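Local coordinates for exopolysaccharide biosynthesis protein (Pantoea stewartii subsp. stewartii DC283, PDB 6TGF), which modifies glycan biofilm, probably as a hydrolase acting on exopolysaccharide, with a bacteriophage tailspike-like parallel beta-helix fold, at residues 558-563 / 592-597; 599-604 / 619-624. All blocks are in the same frame, centred on the assembly; numbering follows the deposited sequence.

Contact 1 of 2, residues 558-563 / 592-597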
loop_
_atom_site.group_PDB
_atom_site.type_symbol
_atom_site.label_atom_id
_atom_site.label_comp_id
_atom_site.label_asym_id
_atom_site.label_seq_id
_atom_site.Cartn_x
_atom_site.Cartn_y
_atom_site.Cartn_z
ATOM N N SER B 558 38.956 16.123 12.659
ATOM C CA SER B 558 38.826 17.604 12.669
ATOM C C SER B 558 37.346 18.008 12.683
ATOM O O SER B 558 36.563 17.416 11.917
ATOM C CB SER B 558 39.547 18.224 11.497
ATOM O OG SER B 558 40.943 18.307 11.744
ATOM N N TRP B 559 36.996 18.974 13.539
ATOM C CA TRP B 559 35.682 19.671 13.585
ATOM C C TRP B 559 35.900 21.162 13.307
ATOM O O TRP B 559 36.904 21.711 13.804
ATOM C CB TRP B 559 34.995 19.477 14.944
ATOM C CG TRP B 559 34.678 18.060 15.302
ATOM C CD1 TRP B 559 35.496 17.167 15.931
ATOM C CD2 TRP B 559 33.432 17.374 15.086
ATOM N NE1 TRP B 559 34.853 15.972 16.108
ATOM C CE2 TRP B 559 33.586 16.067 15.599
ATOM C CE3 TRP B 559 32.210 17.729 14.505
ATOM C CZ2 TRP B 559 32.563 15.121 15.544
ATOM C CZ3 TRP B 559 31.200 16.793 14.449
ATOM C CH2 TRP B 559 31.377 15.508 14.964
ATOM N N GLU B 560 34.991 21.786 12.552
ATOM C CA GLU B 560 34.895 23.263 12.407
ATOM C C GLU B 560 33.459 23.691 12.725
ATOM O O GLU B 560 32.568 23.413 11.902
ATOM C CB GLU B 560 35.310 23.716 11.005
ATOM C CG GLU B 560 35.294 25.224 10.829
ATOM C CD GLU B 560 35.676 25.706 9.441
ATOM O OE1 GLU B 560 36.820 26.166 9.271
ATOM O OE2 GLU B 560 34.825 25.625 8.533
ATOM N N ILE B 561 33.255 24.326 13.882
ATOM C CA ILE B 561 31.951 24.914 14.311
ATOM C C ILE B 561 31.905 26.370 13.838
ATOM O O ILE B 561 32.636 27.203 14.415
ATOM C CB ILE B 561 31.761 24.806 15.837
ATOM C CG1 ILE B 561 31.706 23.348 16.301
ATOM C CG2 ILE B 561 30.531 25.584 16.286
ATOM C CD1 ILE B 561 31.969 23.167 17.778
ATOM N N GLU B 562 31.084 26.650 12.822
ATOM C CA GLU B 562 30.804 28.021 12.323
ATOM C C GLU B 562 29.652 28.612 13.142
ATOM O O GLU B 562 28.528 28.086 13.038
ATOM C CB GLU B 562 30.454 27.990 10.834
ATOM C CG GLU B 562 30.070 29.344 10.268
ATOM C CD GLU B 562 29.601 29.315 8.825
ATOM O OE1 GLU B 562 29.201 30.377 8.316
ATOM O OE2 GLU B 562 29.627 28.228 8.216
ATOM N N VAL B 563 29.934 29.652 13.933
ATOM C CA VAL B 563 28.903 30.497 14.605
ATOM C C VAL B 563 28.531 31.618 13.630
ATOM O O VAL B 563 29.188 32.678 13.663
ATOM C CB VAL B 563 29.393 31.049 15.959
ATOM C CG1 VAL B 563 28.328 31.890 16.650
ATOM C CG2 VAL B 563 29.867 29.936 16.881
ATOM N N VAL B 592 34.575 31.288 13.677
ATOM C CA VAL B 592 34.951 29.950 13.130
ATOM C C VAL B 592 35.824 29.234 14.168
ATOM O O VAL B 592 36.977 29.661 14.362
ATOM C CB VAL B 592 35.662 30.088 11.771
ATOM C CG1 VAL B 592 36.050 28.738 11.187
ATOM C CG2 VAL B 592 34.820 30.874 10.777
ATOM N N ILE B 593 35.283 28.188 14.804
ATOM C CA ILE B 593 35.950 27.406 15.889
ATOM C C ILE B 593 36.469 26.089 15.304
ATOM O O ILE B 593 35.641 25.299 14.813
ATOM C CB ILE B 593 34.978 27.161 17.062
ATOM C CG1 ILE B 593 34.457 28.476 17.649
ATOM C CG2 ILE B 593 35.618 26.283 18.130
ATOM C CD1 ILE B 593 33.197 28.328 18.466
ATOM N N HIS B 594 37.785 25.866 15.374
ATOM C CA HIS B 594 38.463 24.613 14.948
ATOM C C HIS B 594 38.724 23.739 16.178
ATOM O O HIS B 594 39.191 24.281 17.197
ATOM C CB HIS B 594 39.753 24.928 14.182
ATOM C CG HIS B 594 39.550 25.869 13.042
ATOM N ND1 HIS B 594 39.829 27.219 13.141
ATOM C CD2 HIS B 594 39.092 25.667 11.789
ATOM C CE1 HIS B 594 39.556 27.804 11.993
ATOM N NE2 HIS B 594 39.102 26.873 11.147
ATOM N N VAL B 595 38.408 22.444 16.080
ATOM C CA VAL B 595 38.685 21.409 17.119
ATOM C C VAL B 595 39.188 20.153 16.402
ATOM O O VAL B 595 38.478 19.676 15.498
ATOM C CB VAL B 595 37.435 21.109 17.972
ATOM C CG1 VAL B 595 37.698 20.028 19.012
ATOM C CG2 VAL B 595 36.887 22.361 18.639
ATOM N N GLN B 596 40.371 19.658 16.777
ATOM C CA GLN B 596 40.938 18.378 16.276
ATOM C C GLN B 596 41.293 17.490 17.472
ATOM O O GLN B 596 41.946 17.996 18.404
ATOM C CB GLN B 596 42.177 18.616 15.411
ATOM C CG GLN B 596 42.626 17.373 14.651
ATOM C CD GLN B 596 44.015 17.490 14.073
ATOM O OE1 GLN B 596 44.899 18.122 14.645
ATOM N NE2 GLN B 596 44.224 16.860 12.929
ATOM N N ARG B 597 40.877 16.222 17.441
ATOM C CA ARG B 597 41.349 15.184 18.393
ATOM C C ARG B 597 42.828 14.916 18.095
ATOM O O ARG B 597 43.135 14.514 16.956
ATOM C CB ARG B 597 40.526 13.897 18.284
ATOM C CG ARG B 597 40.965 12.816 19.262
ATOM C CD ARG B 597 40.210 11.507 19.135
ATOM N NE ARG B 597 40.973 10.400 19.702
ATOM C CZ ARG B 597 40.560 9.136 19.765
ATOM N NH1 ARG B 597 39.370 8.791 19.300
ATOM N NH2 ARG B 597 41.345 8.216 20.300
#
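Ile593 and Val595 lie directly across from Ile561 and Trp559 in two antiparallel strands, each pair closed by two backbone hydrogen bonds. Trp559 N reaches Val595 O at 2.6 Å and Val595 N returns to Trp559 O at 2.8 Å; Ile561 and Ile593 repeat the pattern. These four side chains share one face of the sheet. Between the isoleucines the contact is made at the beta carbons, CB of Ile561 lying 4.2 Å from CB of Ile593. With CG1 of Ile593 beside its own backbone N (chi1 -59°), CD1 reaches CG2 of Val563 at 4.0 Å. Ile593 and Val595 also pack on Ile631 and Val629 of strand 626-633, so branched aliphatic residues, favourable in extended backbone, suit this inner face. Trp559 touches Val595 mainly through CB; its indole leads away to touch Ile644 and gives NE1 to Ser552. The opposite face carries Glu560 and His594, side by side with carboxylate and ring planes 57° apart. NE2 of His594 gives OE1 of Glu560 a weak, bent hydrogen bond of 3.0 Å. CG1 of Val592 packs against the same carboxylate, 3.5 Å from Glu560 CD. The chemistry implies two roles: Ile561, Ile593 and Val595 pack within the chain, whereas the Glu560 side bonds to the second subunit, Glu560 OE2 to its Arg590 and Gln596 to its Gln568; Trp559 also reaches that subunit, meeting its Tyr528 edge-to-face.

Contact 2 of 2, residues 599-604 / 619-624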
loop_
_atom_site.group_PDB
_atom_site.type_symbol
_atom_site.label_atom_id
_atom_site.label_comp_id
_atom_site.label_asym_id
_atom_site.label_seq_id
_atom_site.Cartn_x
_atom_site.Cartn_y
_atom_site.Cartn_z
ATOM N N LYS B 599 46.775 13.143 19.484
ATOM C CA LYS B 599 47.247 11.813 19.959
ATOM C C LYS B 599 46.631 11.542 21.337
ATOM O O LYS B 599 46.178 10.404 21.567
ATOM C CB LYS B 599 48.778 11.761 20.007
ATOM C CG LYS B 599 49.477 12.041 18.682
ATOM C CD LYS B 599 50.894 11.503 18.595
ATOM C CE LYS B 599 51.838 12.055 19.643
ATOM N NZ LYS B 599 52.042 13.516 19.503
ATOM N N ASP B 600 46.611 12.563 22.200
ATOM C CA ASP B 600 45.931 12.567 23.523
ATOM C C ASP B 600 44.991 13.774 23.585
ATOM O O ASP B 600 45.460 14.892 23.304
ATOM C CB ASP B 600 46.942 12.628 24.670
ATOM C CG ASP B 600 48.117 11.684 24.495
ATOM O OD1 ASP B 600 47.915 10.460 24.640
ATOM O OD2 ASP B 600 49.222 12.180 24.198
ATOM N N HIS B 601 43.720 13.555 23.935
ATOM C CA HIS B 601 42.682 14.613 24.070
ATOM C C HIS B 601 42.513 15.340 22.730
ATOM O O HIS B 601 42.935 14.785 21.697
ATOM C CB HIS B 601 43.055 15.579 25.206
ATOM C CG HIS B 601 43.355 14.903 26.501
ATOM N ND1 HIS B 601 42.368 14.581 27.413
ATOM C CD2 HIS B 601 44.520 14.488 27.041
ATOM C CE1 HIS B 601 42.914 13.996 28.458
ATOM N NE2 HIS B 601 44.234 13.926 28.255
ATOM N N ALA B 602 41.907 16.531 22.757
ATOM C CA ALA B 602 41.760 17.456 21.610
ATOM C C ALA B 602 42.253 18.845 22.025
ATOM O O ALA B 602 42.290 19.123 23.239
ATOM C CB ALA B 602 40.318 17.496 21.162
ATOM N N GLU B 603 42.630 19.669 21.044
ATOM C CA GLU B 603 42.963 21.108 21.225
ATOM C C GLU B 603 42.118 21.919 20.240
ATOM O O GLU B 603 41.625 21.322 19.265
ATOM C CB GLU B 603 44.465 21.334 21.038
ATOM C CG GLU B 603 45.289 20.821 22.206
ATOM C CD GLU B 603 46.772 20.626 21.939
ATOM O OE1 GLU B 603 47.219 20.910 20.812
ATOM O OE2 GLU B 603 47.479 20.184 22.867
ATOM N N ALA B 604 41.941 23.216 20.503
ATOM C CA ALA B 604 41.056 24.117 19.729
ATOM C C ALA B 604 41.808 25.391 19.326
ATOM O O ALA B 604 42.949 25.586 19.781
ATOM C CB ALA B 604 39.819 24.434 20.531
ATOM N N TYR B 619 37.274 25.144 26.112
ATOM C CA TYR B 619 36.894 23.728 25.874
ATOM C C TYR B 619 37.353 22.859 27.050
ATOM O O TYR B 619 38.194 23.307 27.855
ATOM C CB TYR B 619 37.467 23.233 24.542
ATOM C CG TYR B 619 38.965 23.075 24.513
ATOM C CD1 TYR B 619 39.790 24.143 24.202
ATOM C CD2 TYR B 619 39.562 21.856 24.791
ATOM C CE1 TYR B 619 41.170 24.006 24.173
ATOM C CE2 TYR B 619 40.937 21.703 24.768
ATOM C CZ TYR B 619 41.746 22.781 24.456
ATOM O OH TYR B 619 43.103 22.636 24.431
ATOM N N VAL B 620 36.794 21.648 27.133
ATOM C CA VAL B 620 37.105 20.619 28.167
ATOM C C VAL B 620 37.289 19.275 27.455
ATOM O O VAL B 620 36.272 18.678 27.052
ATOM C CB VAL B 620 35.999 20.549 29.238
ATOM C CG1 VAL B 620 36.227 19.415 30.226
ATOM C CG2 VAL B 620 35.842 21.871 29.975
ATOM N N ALA B 621 38.541 18.838 27.296
ATOM C CA ALA B 621 38.924 17.527 26.721
ATOM C C ALA B 621 39.424 16.616 27.849
ATOM O O ALA B 621 40.648 16.579 28.082
ATOM C CB ALA B 621 39.965 17.724 25.648
ATOM N N LYS B 622 38.500 15.926 28.528
ATOM C CA LYS B 622 38.779 15.082 29.724
ATOM C C LYS B 622 38.849 13.597 29.338
ATOM O O LYS B 622 39.182 12.782 30.220
ATOM C CB LYS B 622 37.724 15.328 30.808
ATOM C CG LYS B 622 38.095 16.417 31.804
ATOM C CD LYS B 622 37.035 16.687 32.849
ATOM C CE LYS B 622 37.098 18.090 33.418
ATOM N NZ LYS B 622 38.490 18.550 33.639
ATOM N N THR B 623 38.540 13.257 28.083
ATOM C CA THR B 623 38.774 11.915 27.485
ATOM C C THR B 623 39.413 12.098 26.105
ATOM O O THR B 623 39.418 13.240 25.604
ATOM C CB THR B 623 37.483 11.088 27.400
ATOM O OG1 THR B 623 36.718 11.545 26.285
ATOM C CG2 THR B 623 36.642 11.161 28.656
ATOM N N ASP B 624 39.929 11.013 25.521
ATOM C CA ASP B 624 40.549 11.007 24.169
ATOM C C ASP B 624 39.479 11.318 23.114
ATOM O O ASP B 624 39.817 11.990 22.122
ATOM C CB ASP B 624 41.245 9.673 23.879
ATOM C CG ASP B 624 42.572 9.489 24.595
ATOM O OD1 ASP B 624 43.157 10.505 25.023
ATOM O OD2 ASP B 624 43.013 8.330 24.714
#
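This is a contact between two sheets rather than within one: residues 599-604 enter the outermost strand of one five-stranded antiparallel sheet, while 619-624 leave a strand of the other. Side chains and loop backbone make the contact. His601 loses the most surface, its CB resting 3.8 Å from Ala621 CB. ND1 of His601 lies 2.7 Å from O of Ala621, a weak, strongly bent hydrogen bond. On the backbone side, His601 N donates a long but straight bond, 3.3 Å, to OD1 of Asp624, meeting the anti side of the carboxylate 27° out of its plane; aspartate is short enough to serve a loop amide in this way. Farther along, Tyr619 holds CG between its backbone N and carbonyl carbon (chi1 69°), and its ring reaches across to 602-604. CD1 of Tyr619 packs 3.7 Å from CB of Ala604, and its OH lies 3.6 Å from CG of Glu603. The small methyls of Ala604 and Ala621 allow close approach, Ala604 to this ring and Ala621 to His601 and the Ala602 backbone; the ring also lies against O of Ala602. Glu603 directs its carboxylate to Thr573, Gly572 and Asn571 of the second subunit, and His674 meets the Tyr619 ring edge-to-face. Such bridging is consistent with the edge of a beta-sandwich formed by the two antiparallel sheets.

Overall arrangement
Following the chain past the beta-helix, strand 558-564 is the first of the strands involved. Contact 1 brings 592-597 back beside it, closing the long excursion 564-591, which holds little regular structure. The chain then passes through the short connection 598-601 into strand 602-610, which pairs with 589-597, Gln596 O lying 3.2 Å from Glu603 N in a probable hydrogen bond. Contact 2 closes the shorter, mostly strand connection 605-618, whose chain passes into the facing sheet. The two contacts follow in series, neither nesting nor crossing, with centres about 13 Å apart. Contact 1 knits one sheet internally; contact 2 joins that sheet to the other, and both border the second subunit of the trimer.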